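L-fuculose phosphate aldolase (Streptococcus pneumoniae, PDB 4C24) belongs to the class II aldolase and adducin family and carries zinc in a tetrameric assembly of AraD-like subunits. Local coordinates at residues Leu114-Lys126 and Val196-Phe210. Residues are numbered along the deposited sequence; the frame is centred on the assembly and turned at random. Where two conformers were deposited one is given.
Sequences LPASHYMIAVAGK and VVLPDEEMELMAEKF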
ATOM      1  N   LEU A 114     -21.539  -1.951  -6.402  1.00 12.97           N
ATOM      2  CA  LEU A 114     -20.790  -0.708  -6.392  1.00 11.86           C
ATOM      3  C   LEU A 114     -21.539   0.398  -7.120  1.00 13.50           C
ATOM      4  O   LEU A 114     -21.731   0.319  -8.335  1.00 13.65           O
ATOM      5  CB  LEU A 114     -19.439  -0.943  -7.097  1.00 13.39           C
ATOM      6  CG  LEU A 114     -18.526   0.261  -7.332  1.00 12.68           C
ATOM      7  CD1 LEU A 114     -18.141   0.975  -6.051  1.00 12.61           C
ATOM      8  CD2 LEU A 114     -17.269  -0.220  -8.042  1.00 16.60           C
ATOM      9  N   PRO A 115     -21.956   1.449  -6.381  1.00 13.30           N
ATOM     10  CA  PRO A 115     -22.661   2.548  -7.011  1.00 13.42           C
ATOM     11  C   PRO A 115     -21.744   3.674  -7.453  1.00 13.14           C
ATOM     12  O   PRO A 115     -20.532   3.589  -7.238  1.00 14.29           O
ATOM     13  CB  PRO A 115     -23.579   3.049  -5.882  1.00 12.98           C
ATOM     14  CG  PRO A 115     -22.758   2.818  -4.663  1.00 13.41           C
ATOM     15  CD  PRO A 115     -21.826   1.645  -4.930  1.00 14.31           C
ATOM     16  N   ALA A 116     -22.329   4.716  -8.045  1.00 12.61           N
ATOM     17  CA  ALA A 116     -21.601   5.859  -8.590  1.00 13.88           C
ATOM     18  C   ALA A 116     -21.195   6.898  -7.545  1.00 12.83           C
ATOM     19  O   ALA A 116     -21.532   8.088  -7.682  1.00 14.78           O
ATOM     20  CB  ALA A 116     -22.415   6.513  -9.684  1.00 15.44           C
ATOM     21  N   SER A 117     -20.439   6.478  -6.535  1.00 12.86           N
ATOM     22  CA  SER A 117     -19.849   7.440  -5.606  1.00 13.49           C
ATOM     23  C   SER A 117     -18.717   8.218  -6.262  1.00 14.63           C
ATOM     24  O   SER A 117     -18.410   9.309  -5.843  1.00 15.23           O
ATOM     25  CB  SER A 117     -19.385   6.785  -4.296  1.00 15.61           C
ATOM     26  OG  SER A 117     -18.712   5.550  -4.522  1.00 19.16           O
ATOM     27  N   HIS A 118     -18.085   7.614  -7.277  1.00 14.47           N
ATOM     28  CA  HIS A 118     -17.129   8.323  -8.110  1.00 14.93           C
ATOM     29  C   HIS A 118     -17.564   8.222  -9.548  1.00 12.68           C
ATOM     30  O   HIS A 118     -17.985   7.140  -9.995  1.00 14.94           O
ATOM     31  CB  HIS A 118     -15.742   7.720  -7.954  1.00 13.35           C
ATOM     32  CG  HIS A 118     -14.667   8.605  -8.486  1.00 13.26           C
ATOM     33  ND1 HIS A 118     -14.399   8.710  -9.835  1.00 13.77           N
ATOM     34  CD2 HIS A 118     -13.832   9.470  -7.860  1.00 13.35           C
ATOM     35  CE1 HIS A 118     -13.424   9.591 -10.011  1.00 16.86           C
ATOM     36  NE2 HIS A 118     -13.067  10.072  -8.832  1.00 14.38           N
ATOM     37  N   TYR A 119     -17.465   9.327 -10.286  1.00 13.13           N
ATOM     38  CA  TYR A 119     -17.960   9.355 -11.668  1.00 14.35           C
ATOM     39  C   TYR A 119     -17.251   8.392 -12.633  1.00 13.77           C
ATOM     40  O   TYR A 119     -17.822   8.009 -13.647  1.00 15.61           O
ATOM     41  CB  TYR A 119     -17.967  10.765 -12.239  1.00 15.10           C
ATOM     42  CG  TYR A 119     -16.646  11.246 -12.756  1.00 14.21           C
ATOM     43  CD1 TYR A 119     -16.295  10.996 -14.070  1.00 14.28           C
ATOM     44  CD2 TYR A 119     -15.751  11.938 -11.938  1.00 14.97           C
ATOM     45  CE1 TYR A 119     -15.084  11.417 -14.574  1.00 15.00           C
ATOM     46  CE2 TYR A 119     -14.521  12.361 -12.449  1.00 15.57           C
ATOM     47  CZ  TYR A 119     -14.215  12.100 -13.773  1.00 16.17           C
ATOM     48  OH  TYR A 119     -12.999  12.510 -14.272  1.00 19.61           O
ATOM     49  N   MET A 120     -16.022   8.001 -12.291  1.00 13.87           N
ATOM     50  CA  MET A 120     -15.242   7.145 -13.196  1.00 14.75           C
ATOM     51  C   MET A 120     -15.804   5.748 -13.378  1.00 14.15           C
ATOM     52  O   MET A 120     -15.400   4.994 -14.270  1.00 14.62           O
ATOM     53  CB  MET A 120     -13.787   7.080 -12.753  1.00 16.49           C
ATOM     54  CG  MET A 120     -13.014   8.327 -13.112  1.00 19.52           C
ATOM     55  SD  MET A 120     -12.901   8.639 -14.884  1.00 26.50           S
ATOM     56  CE  MET A 120     -12.324   7.073 -15.486  1.00 22.61           C
ATOM     57  N   ILE A 121     -16.760   5.361 -12.540  1.00 13.63           N
ATOM     58  CA  ILE A 121     -17.376   4.062 -12.692  0.50 14.53           C
ATOM     59  C   ILE A 121     -18.069   3.957 -14.052  1.00 12.70           C
ATOM     60  O   ILE A 121     -18.358   2.871 -14.496  1.00 13.53           O
ATOM     61  CB  ILE A 121     -18.325   3.716 -11.510  0.50 15.04           C
ATOM     62  CG1 ILE A 121     -18.547   2.199 -11.443  0.50 15.66           C
ATOM     63  CG2 ILE A 121     -19.631   4.531 -11.544  0.50 17.74           C
ATOM     64  CD1 ILE A 121     -17.256   1.400 -11.424  0.50 20.62           C
ATOM     65  N   ALA A 122     -18.375   5.089 -14.682  1.00 14.83           N
ATOM     66  CA  ALA A 122     -18.990   5.085 -16.018  1.00 15.19           C
ATOM     67  C   ALA A 122     -18.203   4.324 -17.096  1.00 15.32           C
ATOM     68  O   ALA A 122     -18.761   3.972 -18.127  1.00 17.14           O
ATOM     69  CB  ALA A 122     -19.285   6.492 -16.481  1.00 16.01           C
ATOM     70  N   VAL A 123     -16.936   4.023 -16.835  1.00 16.10           N
ATOM     71  CA  VAL A 123     -16.245   3.093 -17.742  1.00 16.77           C
ATOM     72  C   VAL A 123     -16.901   1.706 -17.772  1.00 14.65           C
ATOM     73  O   VAL A 123     -16.792   0.983 -18.749  1.00 18.39           O
ATOM     74  CB  VAL A 123     -14.738   2.963 -17.445  1.00 17.18           C
ATOM     75  CG1 VAL A 123     -14.055   4.314 -17.580  1.00 21.30           C
ATOM     76  CG2 VAL A 123     -14.483   2.301 -16.090  1.00 17.13           C
ATOM     77  N   ALA A 124     -17.592   1.330 -16.689  1.00 14.66           N
ATOM     78  CA  ALA A 124     -18.286   0.070 -16.640  1.00 16.37           C
ATOM     79  C   ALA A 124     -19.808   0.206 -16.751  1.00 15.94           C
ATOM     80  O   ALA A 124     -20.452  -0.663 -17.309  1.00 16.53           O
ATOM     81  CB  ALA A 124     -17.902  -0.668 -15.377  1.00 17.42           C
ATOM     82  N   GLY A 125     -20.363   1.299 -16.232  1.00 16.94           N
ATOM     83  CA  GLY A 125     -21.820   1.530 -16.237  1.00 18.62           C
ATOM     84  C   GLY A 125     -22.199   2.429 -15.081  1.00 16.97           C
ATOM     85  O   GLY A 125     -21.336   2.997 -14.429  1.00 16.96           O
ATOM     86  N   LYS A 126     -23.493   2.592 -14.818  1.00 16.38           N
ATOM     87  CA  LYS A 126     -23.873   3.470 -13.681  1.00 17.62           C
ATOM     88  C   LYS A 126     -23.545   2.852 -12.329  1.00 15.60           C
ATOM     89  O   LYS A 126     -23.440   3.554 -11.317  1.00 17.56           O
ATOM     90  CB  LYS A 126     -25.346   3.896 -13.753  1.00 19.94           C
ATOM     91  CG  LYS A 126     -26.330   2.766 -13.526  1.00 20.53           C
ATOM     92  CD  LYS A 126     -27.761   3.276 -13.414  1.00 23.96           C
ATOM     93  CE  LYS A 126     -28.655   2.116 -13.031  1.00 24.58           C
ATOM     94  NZ  LYS A 126     -30.092   2.560 -13.077  1.00 26.34           N
ATOM     95  N   VAL A 196     -21.702   9.928  -1.083  1.00 14.70           N
ATOM     96  CA  VAL A 196     -22.662  10.582  -1.947  1.00 14.61           C
ATOM     97  C   VAL A 196     -22.651   9.918  -3.313  1.00 14.37           C
ATOM     98  O   VAL A 196     -21.585   9.842  -3.967  1.00 16.69           O
ATOM     99  CB  VAL A 196     -22.344  12.065  -2.063  1.00 17.76           C
ATOM    100  CG1 VAL A 196     -23.353  12.746  -2.967  1.00 19.03           C
ATOM    101  CG2 VAL A 196     -22.341  12.676  -0.663  1.00 18.79           C
ATOM    102  N   VAL A 197     -23.804   9.430  -3.753  1.00 14.01           N
ATOM    103  CA  VAL A 197     -23.912   8.719  -5.020  1.00 13.06           C
ATOM    104  C   VAL A 197     -24.539   9.607  -6.069  1.00 14.62           C
ATOM    105  O   VAL A 197     -25.633  10.173  -5.869  1.00 17.87           O
ATOM    106  CB  VAL A 197     -24.710   7.412  -4.890  1.00 14.20           C
ATOM    107  CG1 VAL A 197     -24.886   6.737  -6.251  1.00 14.80           C
ATOM    108  CG2 VAL A 197     -24.055   6.481  -3.871  1.00 14.45           C
ATOM    109  N   LEU A 198     -23.854   9.710  -7.215  1.00 14.94           N
ATOM    110  CA  LEU A 198     -24.331  10.536  -8.302  1.00 14.33           C
ATOM    111  C   LEU A 198     -25.622   9.959  -8.862  1.00 14.03           C
ATOM    112  O   LEU A 198     -25.770   8.746  -8.935  1.00 17.01           O
ATOM    113  CB  LEU A 198     -23.258  10.656  -9.393  1.00 14.67           C
ATOM    114  CG  LEU A 198     -22.018  11.348  -8.841  1.00 13.42           C
ATOM    115  CD1 LEU A 198     -20.932  11.291  -9.927  1.00 16.32           C
ATOM    116  CD2 LEU A 198     -22.261  12.773  -8.348  1.00 17.78           C
ATOM    117  N   PRO A 199     -26.572  10.826  -9.247  1.00 16.30           N
ATOM    118  CA  PRO A 199     -27.855  10.283  -9.725  1.00 17.81           C
ATOM    119  C   PRO A 199     -27.750   9.643 -11.106  1.00 18.88           C
ATOM    120  O   PRO A 199     -26.809   9.941 -11.866  1.00 18.71           O
ATOM    121  CB  PRO A 199     -28.773  11.509  -9.763  1.00 20.90           C
ATOM    122  CG  PRO A 199     -27.882  12.699  -9.767  1.00 20.24           C
ATOM    123  CD  PRO A 199     -26.561  12.295  -9.167  1.00 16.28           C
ATOM    124  N   ASP A 200     -28.694   8.764 -11.424  1.00 19.22           N
ATOM    125  CA  ASP A 200     -28.690   8.055 -12.694  1.00 19.60           C
ATOM    126  C   ASP A 200     -28.616   8.999 -13.899  1.00 19.65           C
ATOM    127  O   ASP A 200     -27.929   8.684 -14.880  1.00 21.74           O
ATOM    128  CB  ASP A 200     -29.921   7.148 -12.817  1.00 22.23           C
ATOM    129  CG  ASP A 200     -29.828   5.897 -11.959  1.00 24.70           C
ATOM    130  OD1 ASP A 200     -28.830   5.721 -11.221  1.00 25.45           O
ATOM    131  OD2 ASP A 200     -30.785   5.073 -12.019  1.00 29.65           O
ATOM    132  N   GLU A 201     -29.319  10.134 -13.844  1.00 20.36           N
ATOM    133  CA  GLU A 201     -29.305  11.108 -14.950  1.00 22.17           C
ATOM    134  C   GLU A 201     -27.880  11.592 -15.215  1.00 21.84           C
ATOM    135  O   GLU A 201     -27.459  11.719 -16.369  1.00 22.22           O
ATOM    136  CB  GLU A 201     -30.206  12.305 -14.646  1.00 28.74           C
ATOM    137  CG  GLU A 201     -30.249  13.319 -15.783  1.00 33.81           C
ATOM    138  CD  GLU A 201     -31.435  14.269 -15.728  1.00 41.01           C
ATOM    139  OE1 GLU A 201     -32.276  14.152 -14.808  1.00 48.93           O
ATOM    140  OE2 GLU A 201     -31.528  15.138 -16.622  1.00 47.88           O
ATOM    141  N   GLU A 202     -27.149  11.868 -14.142  1.00 19.29           N
ATOM    142  CA  GLU A 202     -25.766  12.326 -14.270  1.00 18.16           C
ATOM    143  C   GLU A 202     -24.928  11.194 -14.834  1.00 18.51           C
ATOM    144  O   GLU A 202     -24.062  11.440 -15.689  1.00 19.64           O
ATOM    145  CB  GLU A 202     -25.220  12.810 -12.927  1.00 18.96           C
ATOM    146  CG  GLU A 202     -23.773  13.300 -12.968  1.00 20.01           C
ATOM    147  CD  GLU A 202     -23.569  14.600 -13.730  1.00 19.27           C
ATOM    148  OE1 GLU A 202     -24.558  15.199 -14.218  1.00 21.32           O
ATOM    149  OE2 GLU A 202     -22.395  15.030 -13.823  1.00 20.21           O
ATOM    150  N   MET A 203     -25.184   9.965 -14.391  1.00 17.88           N
ATOM    151  CA  MET A 203     -24.438   8.818 -14.937  1.00 18.31           C
ATOM    152  C   MET A 203     -24.772   8.531 -16.404  1.00 20.11           C
ATOM    153  O   MET A 203     -23.900   8.100 -17.163  1.00 20.30           O
ATOM    154  CB  MET A 203     -24.556   7.584 -14.046  1.00 18.34           C
ATOM    155  CG  MET A 203     -23.941   7.802 -12.667  1.00 17.25           C
ATOM    156  SD  MET A 203     -22.276   8.538 -12.684  1.00 19.48           S
ATOM    157  CE  MET A 203     -21.349   7.212 -13.441  1.00 21.46           C
ATOM    158  N   GLU A 204     -26.020   8.782 -16.806  1.00 19.76           N
ATOM    159  CA  GLU A 204     -26.424   8.658 -18.214  1.00 21.14           C
ATOM    160  C   GLU A 204     -25.629   9.663 -19.049  1.00 21.62           C
ATOM    161  O   GLU A 204     -25.131   9.338 -20.142  1.00 23.41           O
ATOM    162  CB  GLU A 204     -27.921   8.928 -18.356  1.00 23.85           C
ATOM    163  N   LEU A 205     -25.480  10.875 -18.512  1.00 20.64           N
ATOM    164  CA  LEU A 205     -24.666  11.914 -19.145  1.00 20.79           C
ATOM    165  C   LEU A 205     -23.210  11.470 -19.216  1.00 22.29           C
ATOM    166  O   LEU A 205     -22.556  11.644 -20.240  1.00 24.32           O
ATOM    167  CB  LEU A 205     -24.822  13.242 -18.388  1.00 23.89           C
ATOM    168  CG  LEU A 205     -24.000  14.484 -18.726  1.00 25.68           C
ATOM    169  CD1 LEU A 205     -23.942  14.786 -20.219  1.00 31.38           C
ATOM    170  CD2 LEU A 205     -24.586  15.665 -17.971  1.00 30.02           C
ATOM    171  N   MET A 206     -22.723  10.868 -18.138  1.00 19.73           N
ATOM    172  CA  MET A 206     -21.356  10.398 -18.077  1.00 21.00           C
ATOM    173  C   MET A 206     -21.074   9.364 -19.168  1.00 22.05           C
ATOM    174  O   MET A 206     -20.014   9.412 -19.814  1.00 24.26           O
ATOM    175  CB  MET A 206     -21.078   9.808 -16.693  1.00 19.52           C
ATOM    176  CG  MET A 206     -19.666  10.098 -16.176  1.00 21.91           C
ATOM    177  SD  MET A 206     -19.345  11.864 -15.975  1.00 22.80           S
ATOM    178  CE  MET A 206     -20.537  12.250 -14.683  1.00 22.63           C
ATOM    179  N   ALA A 207     -22.030   8.458 -19.380  1.00 22.65           N
ATOM    180  CA  ALA A 207     -21.898   7.425 -20.407  1.00 24.97           C
ATOM    181  C   ALA A 207     -21.700   8.058 -21.772  1.00 24.59           C
ATOM    182  O   ALA A 207     -20.867   7.594 -22.552  1.00 28.36           O
ATOM    183  CB  ALA A 207     -23.102   6.495 -20.432  1.00 24.01           C
ATOM    184  N   GLU A 208     -22.464   9.109 -22.054  1.00 24.19           N
ATOM    185  CA  GLU A 208     -22.407   9.759 -23.365  1.00 25.17           C
ATOM    186  C   GLU A 208     -21.106  10.524 -23.557  1.00 26.61           C
ATOM    187  O   GLU A 208     -20.543  10.518 -24.650  1.00 30.25           O
ATOM    188  CB  GLU A 208     -23.650  10.623 -23.596  1.00 27.15           C
ATOM    189  CG  GLU A 208     -24.917   9.853 -23.239  1.00 36.28           C
ATOM    190  CD  GLU A 208     -26.168  10.325 -23.950  1.00 44.31           C
ATOM    191  OE1 GLU A 208     -26.581  11.488 -23.747  1.00 51.03           O
ATOM    192  OE2 GLU A 208     -26.754   9.511 -24.698  1.00 52.11           O
ATOM    193  N   LYS A 209     -20.609  11.145 -22.489  1.00 25.35           N
ATOM    194  CA  LYS A 209     -19.323  11.846 -22.528  1.00 26.56           C
ATOM    195  C   LYS A 209     -18.153  10.900 -22.734  1.00 27.10           C
ATOM    196  O   LYS A 209     -17.168  11.265 -23.388  1.00 29.63           O
ATOM    197  CB  LYS A 209     -19.113  12.650 -21.252  1.00 29.36           C
ATOM    198  CG  LYS A 209     -20.101  13.793 -21.103  1.00 27.68           C
ATOM    199  CD  LYS A 209     -19.759  14.658 -19.915  1.00 29.00           C
ATOM    200  CE  LYS A 209     -18.751  15.722 -20.298  1.00 34.49           C
ATOM    201  NZ  LYS A 209     -19.418  16.858 -20.985  1.00 36.89           N
ATOM    202  N   PHE A 210     -18.271   9.689 -22.191  1.00 27.03           N
ATOM    203  CA  PHE A 210     -17.189   8.697 -22.226  1.00 29.08           C
ATOM    204  C   PHE A 210     -17.013   8.038 -23.598  1.00 33.25           C
ATOM    205  O   PHE A 210     -15.940   7.510 -23.905  1.00 36.67           O
ATOM    206  CB  PHE A 210     -17.400   7.650 -21.125  1.00 27.53           C
ATOM    207  CG  PHE A 210     -16.840   8.050 -19.777  1.00 22.13           C
ATOM    208  CD1 PHE A 210     -16.647   9.392 -19.428  1.00 24.28           C
ATOM    209  CD2 PHE A 210     -16.521   7.083 -18.844  1.00 22.01           C
ATOM    210  CE1 PHE A 210     -16.134   9.741 -18.182  1.00 25.43           C
ATOM    211  CE2 PHE A 210     -16.009   7.427 -17.596  1.00 21.20           C
ATOM    212  CZ  PHE A 210     -15.825   8.754 -17.253  1.00 20.90           C
TER
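M203 reaches A116 and A122 by folding back on itself at both later torsions (chi3 -67°), while K126 leaves its backbone with CG between N and the carbonyl carbon (chi1 68°) and then runs straight to reach across to D200. The contact packs the last helix, 200-210, of this AraD-like fold against the 3-10 turn 119-123 and the loop around it. From M203, CG and SD press on the methyl of A116, 3.6 Å from CG to A116 CB, and CE lies among Y119 O, I121 CG2 and A122 CB. One turn on, M206 CG meets A122 CB at 3.6 Å, and its sulfur makes an oblique Met-aromatic contact with the Y119 ring. F210 closes the far end: CZ lies near the plane of the Y119 ring, 3.8 Å from Y119 CE1, and CE2 touches A122 CB and V123 CG1. M120 SD approaches that F210 ring obliquely, a second Met-aromatic pair. Before the helix, A116, centre of an inverse gamma turn, accepts a nearly straight hydrogen bond from L198 N to its O (2.9 Å, 171° at the hydrogen), arriving above the carbonyl plane. Y119, its side chain about 4 Å from a bound zinc, meets zinc-site residue H160 of a second subunit edge to face. On the exposed side, K126 NZ comes from above the D200 carboxylate plane to form a salt bridge with OD2 at 2.8 Å.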